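Local coordinates for probable transcriptional regulator, TetR family protein (Rhodococcus sp., PDB 3BJB) that probably binds DNA at regulatory sites and controls transcription, as a two-chain member of the TetR family of regulators, at residues 30-33 with 34-38; 74-77 with 78-82; 135-138 with 139-142; 142-145 with 146-150. All coordinates share one frame; numbering follows the deposited sequence.

Contact 1 (30-33 with 34-38); sequences AAIE and LATEK
The carbonyl oxygen of Ile32 is gripped twice by Thr36. The hydroxyl OG1 of Thr36 lies 3.0 Å from Ile32 O and gives its proton to it, while the amide N of Thr36, 2.8 Å from the same Ile32 O, makes a weak, bent bond. The hydroxyl gets there because OG1 sits anti to the carbonyl carbon and beside the backbone N (chi1 -74°), which folds it back over the preceding turn; it arrives above the carbonyl plane, 39° out of it. Upstream the helix is more regular. Ala35 N reaches Ala31 O at 2.9 Å with a nearly straight N-H, and Leu34 N reaches Ala30 O at 3.0 Å. Leu34 also folds back, resting CD1 against that same Ala30 carbonyl. At the next residue after Thr36, Glu37 N bonds only weakly to Glu33 O. The two acids, Glu33 and Glu37, share a face of the helix but keep their carboxylates apart, with Glu33 OE2 and Glu37 OE1 separated by 5.4 Å. Arg51 of helix 45-51 answers both: it forms a salt bridge with Glu37 and a long, weak ion pair with Glu33, which would offset the like charges. Lys38 then leaves helical geometry. This is the closing turn of helix 22-37, the first helix of the TetR-type DNA-binding domain, braced against helix 45-51 of the predicted helix-turn-helix.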
ATOM      1  N   ALA B  30       2.150  -8.880 -23.333  1.00 58.29           N
ATOM      2  CA  ALA B  30       1.100  -9.849 -23.053  1.00 57.05           C
ATOM      3  C   ALA B  30       0.642  -9.806 -21.611  1.00 56.77           C
ATOM      4  O   ALA B  30      -0.549  -9.969 -21.332  1.00 56.49           O
ATOM      5  CB  ALA B  30       1.574 -11.233 -23.391  1.00 57.73           C
ATOM      6  N   ALA B  31       1.591  -9.595 -20.700  1.00 56.55           N
ATOM      7  CA  ALA B  31       1.299  -9.508 -19.291  1.00 55.89           C
ATOM      8  C   ALA B  31       0.317  -8.355 -19.104  1.00 57.31           C
ATOM      9  O   ALA B  31      -0.766  -8.550 -18.488  1.00 56.90           O
ATOM     10  CB  ALA B  31       2.552  -9.331 -18.500  1.00 55.22           C
ATOM     11  N   ILE B  32       0.650  -7.207 -19.716  1.00 57.70           N
ATOM     12  CA  ILE B  32      -0.188  -5.998 -19.683  1.00 58.59           C
ATOM     13  C   ILE B  32      -1.647  -6.211 -20.155  1.00 60.31           C
ATOM     14  O   ILE B  32      -2.583  -5.803 -19.445  1.00 61.56           O
ATOM     15  CB  ILE B  32       0.483  -4.802 -20.419  1.00 58.72           C
ATOM     16  CG1 ILE B  32       1.692  -4.306 -19.626  1.00 57.66           C
ATOM     17  CG2 ILE B  32      -0.516  -3.642 -20.648  1.00 58.06           C
ATOM     18  CD1 ILE B  32       2.732  -3.646 -20.485  1.00 59.07           C
ATOM     19  N   GLU B  33      -1.837  -6.853 -21.308  1.00 60.52           N
ATOM     20  CA  GLU B  33      -3.175  -7.215 -21.810  1.00 62.28           C
ATOM     21  C   GLU B  33      -3.958  -8.137 -20.886  1.00 62.94           C
ATOM     22  O   GLU B  33      -5.176  -7.992 -20.733  1.00 63.85           O
ATOM     23  CB  GLU B  33      -3.110  -7.960 -23.146  1.00 63.27           C
ATOM     24  CG  GLU B  33      -1.904  -7.710 -23.997  1.00 64.31           C
ATOM     25  CD  GLU B  33      -2.221  -7.955 -25.447  1.00 65.94           C
ATOM     26  OE1 GLU B  33      -2.088  -9.122 -25.904  1.00 67.14           O
ATOM     27  OE2 GLU B  33      -2.645  -6.988 -26.119  1.00 65.93           O
ATOM     28  N   LEU B  34      -3.285  -9.114 -20.295  1.00 62.36           N
ATOM     29  CA  LEU B  34      -4.015 -10.017 -19.415  1.00 62.55           C
ATOM     30  C   LEU B  34      -4.436  -9.342 -18.122  1.00 62.66           C
ATOM     31  O   LEU B  34      -5.569  -9.505 -17.668  1.00 63.12           O
ATOM     32  CB  LEU B  34      -3.264 -11.323 -19.207  1.00 61.76           C
ATOM     33  CG  LEU B  34      -3.566 -12.182 -20.443  1.00 61.99           C
ATOM     34  CD1 LEU B  34      -2.309 -12.666 -21.228  1.00 61.57           C
ATOM     35  CD2 LEU B  34      -4.499 -13.314 -20.057  1.00 62.02           C
ATOM     36  N   ALA B  35      -3.545  -8.538 -17.557  1.00 63.32           N
ATOM     37  CA  ALA B  35      -3.876  -7.809 -16.353  1.00 63.89           C
ATOM     38  C   ALA B  35      -4.887  -6.744 -16.700  1.00 64.91           C
ATOM     39  O   ALA B  35      -5.608  -6.301 -15.818  1.00 64.18           O
ATOM     40  CB  ALA B  35      -2.648  -7.200 -15.737  1.00 64.72           C
ATOM     41  N   THR B  36      -4.948  -6.338 -17.979  1.00 66.49           N
ATOM     42  CA  THR B  36      -5.964  -5.377 -18.423  1.00 68.11           C
ATOM     43  C   THR B  36      -7.339  -6.037 -18.537  1.00 69.79           C
ATOM     44  O   THR B  36      -8.364  -5.384 -18.311  1.00 72.10           O
ATOM     45  CB  THR B  36      -5.578  -4.598 -19.718  1.00 68.16           C
ATOM     46  OG1 THR B  36      -4.581  -3.619 -19.401  1.00 67.64           O
ATOM     47  CG2 THR B  36      -6.778  -3.866 -20.326  1.00 67.28           C
ATOM     48  N   GLU B  37      -7.369  -7.328 -18.824  1.00 69.96           N
ATOM     49  CA  GLU B  37      -8.637  -8.015 -19.037  1.00 71.29           C
ATOM     50  C   GLU B  37      -9.182  -8.747 -17.798  1.00 70.82           C
ATOM     51  O   GLU B  37     -10.358  -9.077 -17.739  1.00 71.38           O
ATOM     52  CB  GLU B  37      -8.527  -8.968 -20.231  1.00 71.07           C
ATOM     53  CG  GLU B  37      -7.969  -8.291 -21.481  1.00 73.31           C
ATOM     54  CD  GLU B  37      -7.358  -9.262 -22.520  1.00 73.67           C
ATOM     55  OE1 GLU B  37      -7.110  -8.815 -23.667  1.00 74.35           O
ATOM     56  OE2 GLU B  37      -7.118 -10.456 -22.208  1.00 74.55           O
ATOM     57  N   LYS B  38      -8.339  -9.054 -16.826  1.00 70.19           N
ATOM     58  CA  LYS B  38      -8.820  -9.816 -15.674  1.00 69.00           C
ATOM     59  C   LYS B  38      -7.967  -9.344 -14.553  1.00 69.15           C
ATOM     60  O   LYS B  38      -6.819  -8.984 -14.782  1.00 69.16           O
ATOM     61  CB  LYS B  38      -8.600 -11.320 -15.835  1.00 68.18           C
ATOM     62  CG  LYS B  38      -8.204 -11.780 -17.230  1.00 68.42           C
ATOM     63  CD  LYS B  38      -8.190 -13.308 -17.438  1.00 68.35           C
ATOM     64  CE  LYS B  38      -8.173 -13.616 -18.978  1.00 68.91           C
ATOM     65  NZ  LYS B  38      -8.347 -15.039 -19.455  1.00 68.07           N
TER

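Contact 2 (74-77 with 78-82); sequences MVDQ and IDRMG
Apolar packing joins Met74, a selenomethionine, to Ile78 one turn later. CG of Met74 stands anti to its own backbone N (chi1 171°), and the chain bends at the next two torsions, which lays it against the isoleucine: Met74 CG comes 3.8 Å from Ile78 CD1, and the CE methyl approaches Ile78 CG1 at 4.1 Å. The two side chains meet at a slant, with the tip of Ile78 over the middle of the selenomethionine.

Charged and polar groups make the second set. Asp76 OD2 and Arg80 NH1 form a long salt bridge of 3.9 Å; the oxygen lies well out of the guanidinium plane and no N-H points at it, leaving attraction between charges alone. At the edge of that guanidinium and in its plane comes the Gln77 amide, whose NE2 is 3.2 Å from Arg80 NH1. Both are donors, making this a close approach without a bond, and the amide is turned 71° from the guanidinium. Gln77 OE1 has a weak hydrogen bond to Arg113. Val75 and Asp79 run side by side in the same direction, a valine methyl beside a carboxylate, with Val75 CG1 lying 3.9 Å from Asp79 OD2.

Backbone bonds carry the helix beneath: Ile78 N to Met74 O at 2.8 Å and Asp79 N to Val75 O at 2.9 Å are sound, whereas Met81 N to Gln77 O is weak.

All of this lies on helix 66-86, its centre about 6 Å from the centre of the chain. Val75 and Ile78 face helix 134-150, Met74 and Gln77 pack on Met120 of helix 114-126, and Met81 touches helix 95-111.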
HETATM    1  N   MSE B  74       5.716  -2.998 -13.989  1.00 64.72           N
HETATM    2  CA  MSE B  74       5.775  -1.714 -13.290  1.00 67.18           C
HETATM    3  C   MSE B  74       7.034  -0.858 -13.632  1.00 67.04           C
HETATM    4  O   MSE B  74       6.926   0.320 -13.948  1.00 66.40           O
HETATM    5  CB  MSE B  74       5.685  -1.979 -11.797  1.00 70.97           C
HETATM    6  CG  MSE B  74       5.936  -0.776 -10.929  1.00 76.73           C
HETATM    7 SE   MSE B  74       4.306   0.149 -10.405  1.00 84.27          SE
HETATM    8  CE  MSE B  74       3.798   0.929 -12.124  1.00 81.94           C
ATOM      9  N   VAL B  75       8.216  -1.468 -13.571  1.00 66.12           N
ATOM     10  CA  VAL B  75       9.484  -0.809 -13.904  1.00 65.08           C
ATOM     11  C   VAL B  75       9.483  -0.275 -15.337  1.00 65.95           C
ATOM     12  O   VAL B  75       9.889   0.887 -15.581  1.00 66.39           O
ATOM     13  CB  VAL B  75      10.683  -1.770 -13.656  1.00 64.07           C
ATOM     14  CG1 VAL B  75      11.938  -1.336 -14.395  1.00 62.97           C
ATOM     15  CG2 VAL B  75      10.942  -1.908 -12.169  1.00 62.96           C
ATOM     16  N   ASP B  76       9.025  -1.107 -16.279  1.00 65.12           N
ATOM     17  CA  ASP B  76       8.822  -0.677 -17.671  1.00 64.56           C
ATOM     18  C   ASP B  76       7.836   0.498 -17.776  1.00 64.17           C
ATOM     19  O   ASP B  76       8.021   1.403 -18.592  1.00 64.38           O
ATOM     20  CB  ASP B  76       8.332  -1.851 -18.531  1.00 64.90           C
ATOM     21  CG  ASP B  76       7.965  -1.435 -19.965  1.00 64.99           C
ATOM     22  OD1 ASP B  76       8.875  -1.076 -20.766  1.00 64.16           O
ATOM     23  OD2 ASP B  76       6.752  -1.489 -20.283  1.00 64.59           O
ATOM     24  N   GLN B  77       6.813   0.496 -16.931  1.00 63.25           N
ATOM     25  CA  GLN B  77       5.752   1.501 -17.003  1.00 63.83           C
ATOM     26  C   GLN B  77       6.124   2.803 -16.325  1.00 64.31           C
ATOM     27  O   GLN B  77       5.614   3.864 -16.669  1.00 63.74           O
ATOM     28  CB  GLN B  77       4.460   0.943 -16.413  1.00 63.76           C
ATOM     29  CG  GLN B  77       3.829  -0.068 -17.336  1.00 63.29           C
ATOM     30  CD  GLN B  77       2.975   0.608 -18.354  1.00 63.31           C
ATOM     31  OE1 GLN B  77       2.076   1.391 -17.992  1.00 62.80           O
ATOM     32  NE2 GLN B  77       3.238   0.333 -19.636  1.00 62.53           N
ATOM     33  N   ILE B  78       7.004   2.699 -15.347  1.00 65.78           N
ATOM     34  CA  ILE B  78       7.586   3.844 -14.718  1.00 68.14           C
ATOM     35  C   ILE B  78       8.614   4.437 -15.676  1.00 69.19           C
ATOM     36  O   ILE B  78       8.704   5.656 -15.799  1.00 69.36           O
ATOM     37  CB  ILE B  78       8.215   3.484 -13.353  1.00 68.72           C
ATOM     38  CG1 ILE B  78       7.116   3.393 -12.292  1.00 69.05           C
ATOM     39  CG2 ILE B  78       9.297   4.521 -12.955  1.00 69.50           C
ATOM     40  CD1 ILE B  78       7.570   2.687 -10.994  1.00 69.60           C
ATOM     41  N   ASP B  79       9.361   3.583 -16.370  1.00 70.89           N
ATOM     42  CA  ASP B  79      10.343   4.066 -17.344  1.00 72.44           C
ATOM     43  C   ASP B  79       9.632   4.808 -18.464  1.00 73.86           C
ATOM     44  O   ASP B  79      10.130   5.824 -18.941  1.00 73.01           O
ATOM     45  CB  ASP B  79      11.176   2.921 -17.942  1.00 72.52           C
ATOM     46  CG  ASP B  79      12.207   2.334 -16.958  1.00 72.83           C
ATOM     47  OD1 ASP B  79      12.509   2.962 -15.907  1.00 72.22           O
ATOM     48  OD2 ASP B  79      12.723   1.224 -17.258  1.00 72.46           O
ATOM     49  N   ARG B  80       8.459   4.301 -18.853  1.00 75.85           N
ATOM     50  CA  ARG B  80       7.719   4.815 -20.005  1.00 78.10           C
ATOM     51  C   ARG B  80       7.098   6.171 -19.732  1.00 79.29           C
ATOM     52  O   ARG B  80       6.963   6.983 -20.640  1.00 78.75           O
ATOM     53  CB  ARG B  80       6.604   3.854 -20.396  1.00 79.00           C
ATOM     54  CG  ARG B  80       6.444   3.610 -21.892  1.00 80.68           C
ATOM     55  CD  ARG B  80       6.904   2.176 -22.254  1.00 81.91           C
ATOM     56  NE  ARG B  80       6.324   1.673 -23.509  1.00 83.10           N
ATOM     57  CZ  ARG B  80       5.188   0.976 -23.613  1.00 83.46           C
ATOM     58  NH1 ARG B  80       4.466   0.668 -22.538  1.00 83.38           N
ATOM     59  NH2 ARG B  80       4.771   0.580 -24.813  1.00 84.02           N
HETATM   60  N   MSE B  81       6.703   6.407 -18.486  1.00 81.66           N
HETATM   61  CA  MSE B  81       5.995   7.633 -18.140  1.00 84.52           C
HETATM   62  C   MSE B  81       6.990   8.743 -17.842  1.00 83.84           C
HETATM   63  O   MSE B  81       6.673   9.930 -17.998  1.00 83.45           O
HETATM   64  CB  MSE B  81       4.994   7.407 -16.989  1.00 88.93           C
HETATM   65  CG  MSE B  81       5.557   7.438 -15.548  1.00 93.32           C
HETATM   66 SE   MSE B  81       5.710   9.274 -14.788  1.00 99.49          SE
HETATM   67  CE  MSE B  81       3.932   9.932 -15.297  1.00 97.50           C
ATOM     68  N   GLY B  82       8.193   8.343 -17.425  1.00 83.13           N
ATOM     69  CA  GLY B  82       9.318   9.254 -17.280  1.00 82.69           C
ATOM     70  C   GLY B  82       9.699   9.860 -18.618  1.00 83.17           C
ATOM     71  O   GLY B  82       9.925  11.071 -18.717  1.00 83.70           O
TER

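Contact 3 (135-138 with 139-142); sequences AGKV and DRAF
Helical bonding carries the backbone from 135-138 into 139-142: Ala141 N meets Lys137 O at 2.8 Å and Phe142 N meets Val138 O at 2.9 Å, while Arg140 N to Gly136 O, at 3.3 Å, is weak. On the exposed side the long chains of Lys137 and Arg140 converge. The guanidinium of Arg140 offers its edge to the aliphatic part of the lysine, with Arg140 NH2 modelled 3.1 Å from Lys137 CG. Lys137 turns at its last torsion (chi4 -63°), and that bend carries NZ back to 3.2 Å from Arg140 NH2. The closeness of both NH2 approaches is doubtful at this resolution, and two positive groups so near should repel each other; both residues are exposed, so solvent may screen the charges.

These turns belong to helix 134-150 in the C-terminal, all-helical domain that TetR proteins carry behind their DNA-binding part. Here its inner side lies along helix 66-86, where Val138 packs on Val75 and Ile78, and Ala141 touches Ile78 and Asp79.

The CG2 methyl of Val138 lies 3.3 Å from Asp139 OD1. With CG anti to the carbonyl carbon, the aspartate folds back toward the preceding turn, and OD2 comes 3.8 Å from CA of Gly136. Asp139 OD1 also has a long, weak ion pair with Arg181 of the second subunit. Phe142 sets its CB 3.2 Å from Val138 O, and its ring runs on to meet Trp170.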
ATOM      1  N   ALA B 135      12.435  -5.276  -7.330  1.00 73.28           N
ATOM      2  CA  ALA B 135      11.510  -4.565  -6.447  1.00 71.24           C
ATOM      3  C   ALA B 135      12.115  -3.232  -6.049  1.00 69.99           C
ATOM      4  O   ALA B 135      11.425  -2.222  -6.070  1.00 69.07           O
ATOM      5  CB  ALA B 135      11.168  -5.403  -5.214  1.00 71.39           C
ATOM      6  N   GLY B 136      13.411  -3.239  -5.706  1.00 68.94           N
ATOM      7  CA  GLY B 136      14.172  -2.002  -5.482  1.00 67.70           C
ATOM      8  C   GLY B 136      14.128  -1.016  -6.644  1.00 66.37           C
ATOM      9  O   GLY B 136      13.733   0.134  -6.462  1.00 65.57           O
ATOM     10  N   LYS B 137      14.529  -1.478  -7.831  1.00 65.91           N
ATOM     11  CA  LYS B 137      14.483  -0.696  -9.072  1.00 65.47           C
ATOM     12  C   LYS B 137      13.330   0.295  -9.212  1.00 65.16           C
ATOM     13  O   LYS B 137      13.528   1.363  -9.765  1.00 66.06           O
ATOM     14  CB  LYS B 137      14.432  -1.608 -10.290  1.00 66.14           C
ATOM     15  CG  LYS B 137      15.755  -2.141 -10.750  1.00 67.01           C
ATOM     16  CD  LYS B 137      15.718  -2.442 -12.254  1.00 67.97           C
ATOM     17  CE  LYS B 137      16.916  -3.279 -12.687  1.00 67.85           C
ATOM     18  NZ  LYS B 137      18.184  -2.544 -12.460  1.00 67.87           N
ATOM     19  N   VAL B 138      12.131  -0.046  -8.749  1.00 64.38           N
ATOM     20  CA  VAL B 138      10.997   0.844  -8.969  1.00 64.43           C
ATOM     21  C   VAL B 138      11.089   2.105  -8.117  1.00 64.33           C
ATOM     22  O   VAL B 138      10.806   3.200  -8.596  1.00 64.72           O
ATOM     23  CB  VAL B 138       9.590   0.168  -8.813  1.00 65.05           C
ATOM     24  CG1 VAL B 138       9.598  -1.275  -9.336  1.00 63.40           C
ATOM     25  CG2 VAL B 138       9.033   0.286  -7.354  1.00 64.73           C
ATOM     26  N   ASP B 139      11.501   1.948  -6.866  1.00 64.01           N
ATOM     27  CA  ASP B 139      11.760   3.086  -5.994  1.00 64.10           C
ATOM     28  C   ASP B 139      12.793   3.998  -6.645  1.00 62.42           C
ATOM     29  O   ASP B 139      12.614   5.207  -6.669  1.00 60.04           O
ATOM     30  CB  ASP B 139      12.301   2.628  -4.639  1.00 66.03           C
ATOM     31  CG  ASP B 139      11.609   1.385  -4.125  1.00 67.79           C
ATOM     32  OD1 ASP B 139      10.399   1.169  -4.464  1.00 69.31           O
ATOM     33  OD2 ASP B 139      12.299   0.614  -3.402  1.00 67.44           O
ATOM     34  N   ARG B 140      13.850   3.387  -7.176  1.00 61.28           N
ATOM     35  CA  ARG B 140      14.954   4.093  -7.807  1.00 62.24           C
ATOM     36  C   ARG B 140      14.506   4.828  -9.069  1.00 62.05           C
ATOM     37  O   ARG B 140      14.814   6.020  -9.251  1.00 60.56           O
ATOM     38  CB  ARG B 140      16.101   3.128  -8.139  1.00 61.91           C
ATOM     39  CG  ARG B 140      16.931   2.646  -6.946  1.00 62.50           C
ATOM     40  CD  ARG B 140      18.264   1.954  -7.418  1.00 63.32           C
ATOM     41  NE  ARG B 140      17.978   0.732  -8.184  1.00 64.14           N
ATOM     42  CZ  ARG B 140      18.804   0.114  -9.023  1.00 63.98           C
ATOM     43  NH1 ARG B 140      20.049   0.559  -9.236  1.00 65.77           N
ATOM     44  NH2 ARG B 140      18.384  -0.981  -9.641  1.00 63.22           N
ATOM     45  N   ALA B 141      13.762   4.128  -9.925  1.00 62.32           N
ATOM     46  CA  ALA B 141      13.364   4.691 -11.211  1.00 62.20           C
ATOM     47  C   ALA B 141      12.467   5.853 -10.928  1.00 62.03           C
ATOM     48  O   ALA B 141      12.546   6.877 -11.582  1.00 62.01           O
ATOM     49  CB  ALA B 141      12.653   3.671 -12.072  1.00 61.97           C
ATOM     50  N   PHE B 142      11.653   5.697  -9.901  1.00 63.02           N
ATOM     51  CA  PHE B 142      10.688   6.701  -9.559  1.00 64.18           C
ATOM     52  C   PHE B 142      11.382   7.928  -9.033  1.00 63.10           C
ATOM     53  O   PHE B 142      11.403   8.976  -9.673  1.00 64.10           O
ATOM     54  CB  PHE B 142       9.698   6.149  -8.551  1.00 68.04           C
ATOM     55  CG  PHE B 142       8.341   6.669  -8.752  1.00 69.71           C
ATOM     56  CD1 PHE B 142       7.512   6.920  -7.675  1.00 71.07           C
ATOM     57  CD2 PHE B 142       7.902   6.974 -10.036  1.00 71.08           C
ATOM     58  CE1 PHE B 142       6.218   7.460  -7.871  1.00 73.24           C
ATOM     59  CE2 PHE B 142       6.615   7.525 -10.271  1.00 72.42           C
ATOM     60  CZ  PHE B 142       5.759   7.761  -9.188  1.00 72.42           C
TER

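Contact 4 (142-145 with 146-150); sequences FRQI and MLDAA
A Met-aromatic contact lies at the buried side of helix 134-150, within the helical C-terminal domain: the selenium of Met146, a selenomethionine, stands above the face of the Phe142 ring. Met146 SE is 4.9 Å from the ring centroid and 25° off the normal, a distant placement over the face. The chain reaches back because CG lies anti to the carbonyl carbon and beside the backbone N (chi1 -55°), then runs extended before bending at its last torsion.

On the next flank Arg143 and Leu147 point the same way, side by side. The closest approach is from the aliphatic root of the arginine, Arg143 CG meeting Leu147 CD2 at 4.0 Å. Further round, Gln144 curls at chi2 and brings its amide to the carboxylate of Asp148; NE2 of Gln144 and OD1 of Asp148 are 3.4 Å apart, with the two flat groups turned 59° from one another.

Backbone bonds link the two turns. Ala149 N to Ile145 O is 2.8 Å and Leu147 N to Arg143 O is 3.0 Å. Asp148 N reaches Gln144 O at 3.1 Å, and Met146 N to Phe142 O is weak.

Three helices pack against the buried side. Met146 inserts among Val99, Val102 and Leu103 of helix 95-111 and also meets Leu166 and Val167 of helix 157-179. Phe142 shares Val167 on that second helix, Leu147 packs on Leu163, and Ile145 rests on Ile78 of helix 66-86.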
ATOM      1  N   PHE B 142      11.653   5.697  -9.901  1.00 63.02           N
ATOM      2  CA  PHE B 142      10.688   6.701  -9.559  1.00 64.18           C
ATOM      3  C   PHE B 142      11.382   7.928  -9.033  1.00 63.10           C
ATOM      4  O   PHE B 142      11.403   8.976  -9.673  1.00 64.10           O
ATOM      5  CB  PHE B 142       9.698   6.149  -8.551  1.00 68.04           C
ATOM      6  CG  PHE B 142       8.341   6.669  -8.752  1.00 69.71           C
ATOM      7  CD1 PHE B 142       7.512   6.920  -7.675  1.00 71.07           C
ATOM      8  CD2 PHE B 142       7.902   6.974 -10.036  1.00 71.08           C
ATOM      9  CE1 PHE B 142       6.218   7.460  -7.871  1.00 73.24           C
ATOM     10  CE2 PHE B 142       6.615   7.525 -10.271  1.00 72.42           C
ATOM     11  CZ  PHE B 142       5.759   7.761  -9.188  1.00 72.42           C
ATOM     12  N   ARG B 143      11.986   7.770  -7.875  1.00 60.94           N
ATOM     13  CA  ARG B 143      12.868   8.736  -7.315  1.00 59.88           C
ATOM     14  C   ARG B 143      13.665   9.569  -8.360  1.00 60.56           C
ATOM     15  O   ARG B 143      13.809  10.787  -8.181  1.00 60.83           O
ATOM     16  CB  ARG B 143      13.798   7.995  -6.372  1.00 60.03           C
ATOM     17  CG  ARG B 143      14.533   8.818  -5.351  1.00 59.82           C
ATOM     18  CD  ARG B 143      15.699   8.006  -4.862  1.00 60.16           C
ATOM     19  NE  ARG B 143      16.566   7.700  -6.002  1.00 61.32           N
ATOM     20  CZ  ARG B 143      17.504   6.754  -6.011  1.00 62.12           C
ATOM     21  NH1 ARG B 143      17.707   5.983  -4.934  1.00 61.79           N
ATOM     22  NH2 ARG B 143      18.230   6.563  -7.114  1.00 62.59           N
ATOM     23  N   GLN B 144      14.191   8.940  -9.424  1.00 59.43           N
ATOM     24  CA  GLN B 144      14.929   9.691 -10.466  1.00 58.03           C
ATOM     25  C   GLN B 144      14.073  10.522 -11.425  1.00 57.34           C
ATOM     26  O   GLN B 144      14.582  11.431 -12.070  1.00 57.00           O
ATOM     27  CB  GLN B 144      15.834   8.787 -11.308  1.00 58.37           C
ATOM     28  CG  GLN B 144      17.212   8.613 -10.754  1.00 59.63           C
ATOM     29  CD  GLN B 144      18.044   9.888 -10.785  1.00 60.61           C
ATOM     30  OE1 GLN B 144      19.098   9.945 -10.161  1.00 61.48           O
ATOM     31  NE2 GLN B 144      17.588  10.905 -11.518  1.00 60.90           N
ATOM     32  N   ILE B 145      12.798  10.186 -11.569  1.00 57.35           N
ATOM     33  CA  ILE B 145      11.931  10.976 -12.427  1.00 58.03           C
ATOM     34  C   ILE B 145      11.591  12.279 -11.740  1.00 59.41           C
ATOM     35  O   ILE B 145      11.476  13.325 -12.392  1.00 59.92           O
ATOM     36  CB  ILE B 145      10.650  10.235 -12.790  1.00 58.09           C
ATOM     37  CG1 ILE B 145      10.984   9.045 -13.691  1.00 57.44           C
ATOM     38  CG2 ILE B 145       9.623  11.195 -13.473  1.00 57.01           C
ATOM     39  CD1 ILE B 145       9.793   8.169 -13.979  1.00 57.31           C
HETATM   40  N   MSE B 146      11.456  12.193 -10.420  1.00 61.42           N
HETATM   41  CA  MSE B 146      11.050  13.298  -9.572  1.00 64.80           C
HETATM   42  C   MSE B 146      12.236  14.212  -9.347  1.00 59.93           C
HETATM   43  O   MSE B 146      12.128  15.439  -9.457  1.00 58.00           O
HETATM   44  CB  MSE B 146      10.540  12.775  -8.232  1.00 66.54           C
HETATM   45  CG  MSE B 146       9.406  11.758  -8.333  1.00 71.07           C
HETATM   46 SE   MSE B 146       8.886  11.104  -6.530  0.90 77.18          SE
HETATM   47  CE  MSE B 146       7.431  12.332  -6.207  1.00 74.88           C
ATOM     48  N   LEU B 147      13.365  13.598  -9.028  1.00 57.26           N
ATOM     49  CA  LEU B 147      14.609  14.309  -8.934  1.00 55.52           C
ATOM     50  C   LEU B 147      14.816  15.121 -10.205  1.00 53.61           C
ATOM     51  O   LEU B 147      15.054  16.313 -10.123  1.00 52.59           O
ATOM     52  CB  LEU B 147      15.761  13.342  -8.664  1.00 56.13           C
ATOM     53  CG  LEU B 147      16.468  13.359  -7.294  1.00 56.75           C
ATOM     54  CD1 LEU B 147      15.876  14.313  -6.230  1.00 56.00           C
ATOM     55  CD2 LEU B 147      16.637  11.968  -6.721  1.00 56.70           C
ATOM     56  N   ASP B 148      14.626  14.497 -11.363  1.00 52.80           N
ATOM     57  CA  ASP B 148      14.841  15.157 -12.637  1.00 53.68           C
ATOM     58  C   ASP B 148      13.820  16.256 -12.873  1.00 53.48           C
ATOM     59  O   ASP B 148      14.153  17.364 -13.298  1.00 52.03           O
ATOM     60  CB  ASP B 148      14.831  14.134 -13.773  1.00 54.95           C
ATOM     61  CG  ASP B 148      16.176  13.395 -13.924  1.00 56.19           C
ATOM     62  OD1 ASP B 148      17.188  13.789 -13.304  1.00 56.62           O
ATOM     63  OD2 ASP B 148      16.233  12.414 -14.690  1.00 56.99           O
ATOM     64  N   ALA B 149      12.567  15.949 -12.576  1.00 53.46           N
ATOM     65  CA  ALA B 149      11.514  16.924 -12.762  1.00 54.30           C
ATOM     66  C   ALA B 149      11.780  18.142 -11.886  1.00 54.44           C
ATOM     67  O   ALA B 149      11.559  19.267 -12.311  1.00 54.59           O
ATOM     68  CB  ALA B 149      10.148  16.320 -12.453  1.00 54.09           C
ATOM     69  N   ALA B 150      12.256  17.912 -10.666  1.00 54.46           N
ATOM     70  CA  ALA B 150      12.579  18.992  -9.741  1.00 53.92           C
ATOM     71  C   ALA B 150      13.848  19.668 -10.186  1.00 54.37           C
ATOM     72  O   ALA B 150      14.150  20.767  -9.755  1.00 55.86           O
ATOM     73  CB  ALA B 150      12.760  18.449  -8.362  1.00 54.06           C
TER

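How the contacts relate
From the N terminus, contact 1 comes first, on helix 22-37, then contact 2 on helix 66-86, and contacts 3 and 4 follow on helix 134-150. Each lies within a single helix and closes no long loop; they run in series without nesting or crossing, although 3 and 4 share Phe142. Contact 2 is the hub. Ile32 CD1 of contact 1 touches its Gln77 NE2 at 4.1 Å, while Ile78 CG2 meets Ala141 CB of contact 3 at 3.6 Å, and Ile145 CD1 of contact 4 packs against Gly82 CA. Helix 66-86 thus links the DNA-binding part to the C-terminal helices; contacts 1 and 4, centres 28 Å apart, never touch.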